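Local structure of prophage pi2 protein 01, integrase (Lactococcus lactis, 3LYS) at residues Val79-Ile83 / Asp95-Arg99; Phe12-Met16 / Tyr32-Leu36. The protein probably binds DNA and takes part in site-specific prophage recombination as a phage-family integrase, this chain being its helical N-terminal core-binding domain. The protein carries 1 engineered substitution. All blocks are in the same frame, centred on the assembly; numbering follows the deposited sequence.

Contact 1 of 2, residues Val79-Ile83 / Asp95-Arg99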
loop_
_atom_site.group_PDB
_atom_site.type_symbol
_atom_site.label_atom_id
_atom_site.label_comp_id
_atom_site.label_asym_id
_atom_site.label_seq_id
_atom_site.Cartn_x
_atom_site.Cartn_y
_atom_site.Cartn_z
ATOM N N VAL A 79 2.238 -1.885 -1.437
ATOM C CA VAL A 79 1.177 -1.853 -0.450
ATOM C C VAL A 79 0.588 -3.241 -0.306
ATOM O O VAL A 79 0.281 -3.706 0.788
ATOM C CB VAL A 79 0.046 -0.925 -0.873
ATOM C CG1 VAL A 79 -1.038 -0.935 0.189
ATOM C CG2 VAL A 79 0.573 0.482 -1.108
ATOM N N ARG A 80 0.411 -3.898 -1.437
ATOM C CA ARG A 80 -0.153 -5.238 -1.447
ATOM C C ARG A 80 0.646 -6.160 -0.530
ATOM O O ARG A 80 0.086 -6.856 0.317
ATOM C CB ARG A 80 -0.149 -5.774 -2.884
ATOM C CG ARG A 80 -0.730 -7.162 -3.057
ATOM C CD ARG A 80 -1.126 -7.406 -4.500
ATOM N NE ARG A 80 -1.495 -8.793 -4.703
ATOM C CZ ARG A 80 -2.417 -9.428 -3.992
ATOM N NH1 ARG A 80 -2.698 -10.705 -4.246
ATOM N NH2 ARG A 80 -3.062 -8.788 -3.028
ATOM N N ALA A 81 1.962 -6.150 -0.701
ATOM C CA ALA A 81 2.823 -6.992 0.110
ATOM C C ALA A 81 2.591 -6.781 1.604
ATOM O O ALA A 81 2.557 -7.735 2.380
ATOM C CB ALA A 81 4.273 -6.722 -0.231
ATOM N N SER A 82 2.438 -5.534 2.017
ATOM C CA SER A 82 2.228 -5.264 3.430
ATOM C C SER A 82 0.900 -5.803 3.922
ATOM O O SER A 82 0.752 -6.130 5.097
ATOM C CB SER A 82 2.281 -3.770 3.698
ATOM O OG SER A 82 1.365 -3.097 2.865
ATOM N N ILE A 83 -0.082 -5.877 3.034
ATOM C CA ILE A 83 -1.377 -6.385 3.450
ATOM C C ILE A 83 -1.333 -7.911 3.627
ATOM O O ILE A 83 -2.017 -8.470 4.494
ATOM C CB ILE A 83 -2.468 -5.955 2.457
ATOM C CG1 ILE A 83 -3.011 -4.601 2.882
ATOM C CG2 ILE A 83 -3.598 -6.941 2.450
ATOM C CD1 ILE A 83 -2.008 -3.510 2.816
ATOM N N ASP A 95 -8.325 -9.338 1.620
ATOM C CA ASP A 95 -7.305 -8.545 0.955
ATOM C C ASP A 95 -7.943 -7.636 -0.087
ATOM O O ASP A 95 -8.125 -8.040 -1.230
ATOM C CB ASP A 95 -6.286 -9.489 0.304
ATOM C CG ASP A 95 -5.428 -8.801 -0.729
ATOM O OD1 ASP A 95 -4.874 -7.725 -0.433
ATOM O OD2 ASP A 95 -5.310 -9.344 -1.846
ATOM N N PHE A 96 -8.285 -6.412 0.300
ATOM C CA PHE A 96 -8.928 -5.482 -0.635
ATOM C C PHE A 96 -8.072 -5.154 -1.840
ATOM O O PHE A 96 -8.568 -4.621 -2.817
ATOM C CB PHE A 96 -9.307 -4.183 0.074
ATOM C CG PHE A 96 -8.179 -3.587 0.845
ATOM C CD1 PHE A 96 -7.117 -2.959 0.198
ATOM C CD2 PHE A 96 -8.148 -3.694 2.222
ATOM C CE1 PHE A 96 -6.035 -2.445 0.924
ATOM C CE2 PHE A 96 -7.078 -3.187 2.951
ATOM C CZ PHE A 96 -6.016 -2.559 2.295
ATOM N N THR A 97 -6.788 -5.469 -1.780
ATOM C CA THR A 97 -5.920 -5.166 -2.905
ATOM C C THR A 97 -5.845 -6.365 -3.831
ATOM O O THR A 97 -5.022 -6.442 -4.743
ATOM C CB THR A 97 -4.514 -4.832 -2.422
ATOM O OG1 THR A 97 -3.978 -5.947 -1.704
ATOM C CG2 THR A 97 -4.560 -3.643 -1.516
ATOM N N THR A 98 -6.742 -7.300 -3.601
ATOM C CA THR A 98 -6.749 -8.523 -4.358
ATOM C C THR A 98 -7.035 -8.383 -5.852
ATOM O O THR A 98 -6.153 -8.599 -6.680
ATOM C CB THR A 98 -7.734 -9.508 -3.693
ATOM O OG1 THR A 98 -7.593 -10.805 -4.278
ATOM C CG2 THR A 98 -9.182 -9.008 -3.839
ATOM N N ARG A 99 -8.259 -8.007 -6.196
ATOM C CA ARG A 99 -8.658 -7.897 -7.591
ATOM C C ARG A 99 -8.526 -6.476 -8.100
ATOM O O ARG A 99 -8.786 -6.189 -9.267
ATOM C CB ARG A 99 -10.098 -8.374 -7.728
ATOM C CG ARG A 99 -10.389 -9.136 -8.978
ATOM C CD ARG A 99 -11.768 -9.741 -8.885
ATOM N NE ARG A 99 -12.272 -10.117 -10.198
ATOM C CZ ARG A 99 -12.598 -9.247 -11.147
ATOM N NH1 ARG A 99 -12.477 -7.942 -10.931
ATOM N NH2 ARG A 99 -13.042 -9.684 -12.320
#

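Contact 2 of 2, residues Phe12-Met16 / Tyr32-Leu36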
loop_
_atom_site.group_PDB
_atom_site.type_symbol
_atom_site.label_atom_id
_atom_site.label_comp_id
_atom_site.label_asym_id
_atom_site.label_seq_id
_atom_site.Cartn_x
_atom_site.Cartn_y
_atom_site.Cartn_z
ATOM N N PHE A 12 1.856 0.635 7.536
ATOM C CA PHE A 12 2.854 0.385 6.503
ATOM C C PHE A 12 4.260 0.645 7.026
ATOM O O PHE A 12 5.153 -0.173 6.839
ATOM C CB PHE A 12 2.572 1.242 5.261
ATOM C CG PHE A 12 3.424 0.885 4.068
ATOM C CD1 PHE A 12 4.618 1.545 3.824
ATOM C CD2 PHE A 12 3.029 -0.120 3.190
ATOM C CE1 PHE A 12 5.405 1.214 2.720
ATOM C CE2 PHE A 12 3.811 -0.459 2.084
ATOM C CZ PHE A 12 4.998 0.209 1.851
ATOM N N LYS A 13 4.454 1.781 7.686
ATOM C CA LYS A 13 5.767 2.121 8.233
ATOM C C LYS A 13 6.166 1.033 9.219
ATOM O O LYS A 13 7.250 0.470 9.117
ATOM C CB LYS A 13 5.711 3.477 8.937
ATOM C CG LYS A 13 7.031 3.944 9.530
ATOM C CD LYS A 13 6.919 5.375 10.078
ATOM C CE LYS A 13 8.270 5.912 10.553
ATOM N NZ LYS A 13 8.838 5.156 11.709
ATOM N N ASP A 14 5.274 0.744 10.163
ATOM C CA ASP A 14 5.484 -0.286 11.185
ATOM C C ASP A 14 5.998 -1.562 10.502
ATOM O O ASP A 14 7.038 -2.104 10.872
ATOM C CB ASP A 14 4.139 -0.541 11.897
ATOM C CG ASP A 14 4.271 -1.356 13.178
ATOM O OD1 ASP A 14 4.917 -2.423 13.136
ATOM O OD2 ASP A 14 3.705 -0.935 14.219
ATOM N N TRP A 15 5.255 -2.007 9.490
ATOM C CA TRP A 15 5.564 -3.202 8.707
ATOM C C TRP A 15 6.935 -3.145 8.029
ATOM O O TRP A 15 7.807 -3.981 8.295
ATOM C CB TRP A 15 4.489 -3.414 7.632
ATOM C CG TRP A 15 4.736 -4.595 6.739
ATOM C CD1 TRP A 15 4.566 -5.896 7.058
ATOM C CD2 TRP A 15 5.279 -4.571 5.401
ATOM N NE1 TRP A 15 4.975 -6.696 6.015
ATOM C CE2 TRP A 15 5.417 -5.908 4.986
ATOM C CE3 TRP A 15 5.666 -3.549 4.523
ATOM C CZ2 TRP A 15 5.922 -6.258 3.729
ATOM C CZ3 TRP A 15 6.170 -3.897 3.272
ATOM C CH2 TRP A 15 6.293 -5.243 2.889
HETATM N N MSE A 16 7.130 -2.159 7.156
HETATM C CA MSE A 16 8.386 -2.026 6.416
HETATM C C MSE A 16 9.619 -2.038 7.293
HETATM O O MSE A 16 10.619 -2.661 6.947
HETATM C CB MSE A 16 8.363 -0.753 5.559
HETATM C CG MSE A 16 8.297 0.574 6.329
HETATM SE SE MSE A 16 8.168 2.183 5.174
HETATM C CE MSE A 16 9.917 2.149 4.396
ATOM N N TYR A 32 10.041 1.863 -0.549
ATOM C CA TYR A 32 9.061 1.707 0.510
ATOM C C TYR A 32 8.854 3.024 1.250
ATOM O O TYR A 32 7.746 3.327 1.687
ATOM C CB TYR A 32 9.498 0.607 1.483
ATOM C CG TYR A 32 9.454 -0.786 0.883
ATOM C CD1 TYR A 32 10.377 -1.183 -0.093
ATOM C CD2 TYR A 32 8.470 -1.699 1.267
ATOM C CE1 TYR A 32 10.319 -2.454 -0.670
ATOM C CE2 TYR A 32 8.404 -2.968 0.693
ATOM C CZ TYR A 32 9.331 -3.334 -0.271
ATOM O OH TYR A 32 9.276 -4.584 -0.833
ATOM N N GLU A 33 9.911 3.813 1.383
ATOM C CA GLU A 33 9.777 5.082 2.075
ATOM C C GLU A 33 8.880 5.988 1.245
ATOM O O GLU A 33 8.068 6.735 1.793
ATOM C CB GLU A 33 11.143 5.724 2.269
ATOM C CG GLU A 33 12.208 4.761 2.739
ATOM C CD GLU A 33 13.360 5.465 3.424
ATOM O OE1 GLU A 33 13.188 5.891 4.595
ATOM O OE2 GLU A 33 14.434 5.601 2.787
ATOM N N GLN A 34 9.031 5.905 -0.077
ATOM C CA GLN A 34 8.234 6.700 -1.018
ATOM C C GLN A 34 6.786 6.251 -0.951
ATOM O O GLN A 34 5.864 7.055 -0.812
ATOM C CB GLN A 34 8.742 6.517 -2.453
ATOM C CG GLN A 34 7.954 7.315 -3.484
ATOM C CD GLN A 34 7.992 8.820 -3.218
ATOM O OE1 GLN A 34 9.007 9.482 -3.441
ATOM N NE2 GLN A 34 6.882 9.360 -2.723
ATOM N N THR A 35 6.595 4.950 -1.066
ATOM C CA THR A 35 5.263 4.388 -1.003
ATOM C C THR A 35 4.606 4.814 0.310
ATOM O O THR A 35 3.414 5.105 0.346
ATOM C CB THR A 35 5.342 2.867 -1.118
ATOM O OG1 THR A 35 5.852 2.529 -2.413
ATOM C CG2 THR A 35 3.978 2.247 -0.936
ATOM N N LEU A 36 5.394 4.853 1.381
ATOM C CA LEU A 36 4.891 5.271 2.675
ATOM C C LEU A 36 4.388 6.698 2.546
ATOM O O LEU A 36 3.256 7.003 2.895
ATOM C CB LEU A 36 6.000 5.219 3.724
ATOM C CG LEU A 36 5.748 6.042 4.994
ATOM C CD1 LEU A 36 4.532 5.513 5.728
ATOM C CD2 LEU A 36 6.973 5.994 5.883
#

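Contact 1 of 2, residues Val79-Ile83 / Asp95-Arg99
The guanidinium of R80 receives its partners at the edge: the carboxylate of D95 and the hydroxyl of T97 both lie near its plane. NH2 serves the two, in a salt bridge to D95 OD2 (2.6 Å) and a longer, more bent hydrogen bond to T97 OG1 (3.3 Å). D95 is met on the syn side of OD2, though 26° out of the carboxylate plane, and the two flat groups are turned only 23° against each other. With CG anti to the backbone N (chi1 -179°) and the chain extended as far as NE, R80 reaches from the side of its helix across to the loop. The contact thus joins helix 69-88 of the core-binding domain to a loop a few residues beyond its C-terminal end, which makes a type I beta turn from D95 to T98. A weak bond from T97 N to D95 OD1 (3.3 Å) ties the turn to the same carboxylate. The F96 ring takes I83 obliquely, CZ lying 3.7 Å from I83 CG1, while I48 and I51 add to the apolar surroundings of the ring. The other branch of I83, CG2, lies against the D95 carboxylate instead.

Contact 2 of 2, residues Phe12-Met16 / Tyr32-Leu36
F12 and M16, one helical turn apart on helix 8-19, both reach across to Y32 and L36 on helix 26-42. From its CB, which points at the opposite helix, F12 carries its ring inward, a chi1 of -171° swinging it away from the backbone N and across to the other helix. Along one side of the ring, CD1 lies 3.9 Å from L36 CB, and CE1 comes 3.3 Å from Y32 O, which sits at the ring edge near its plane. At the far end, CZ meets T35 CG2 at 3.6 Å, and CE2 lies against the same methyl. CD2, on the other side of the ring, turns to helix 69-88, so the phenylalanine is shared by three helices.

Helices 8-19 and 26-42 follow one another in the chain, and their local axes run antiparallel (167°, 10.2 Å at closest approach), a helical hairpin within the SAM-like N-terminal domain of the integrase family. M16, a selenomethionine, lies alongside Y32 but runs the opposite way: its SE rests 4.0 Å from L36 CB, and the bent tip brings CE against Y32 CB and beside E33 CG. W15 and Y32 touch along their margins, W15 CZ3 3.5 Å from Y32 CE2; the planes are tilted 33° and neither ring lies above the other. At the outer margin, K13 packs its CB against L36 CD1, while its NZ forms a salt bridge with E17.

No hydrogen bond crosses between the two segments. T35 OG1 finds its polar partners in R78 NE and G31 O, and Y32 O accepts the helical bond from L36 N. The two segments therefore appear to be held by apolar packing and side-chain fit; the polar bonds named here run within a helix or to R78.

Along the chain, contact 2 closes before contact 1 opens: first helices 8-19 and 26-42 pair, then helix 69-88 receives the loop that comes after it. The centres of the two contacts are about 14 Å apart, on opposite sides of the centre of the chain, yet the two meet through helix 69-88. S82 packs on F12 and W15, and V79 touches F12 and T35, while R80 and I83 of the same helix meet the turn D95-T98. One helix thus has the N-terminal hairpin packed against it and the later loop held to it, an illustration of how a small, mainly helical fragment brings early and late parts of its chain together around a shared helix.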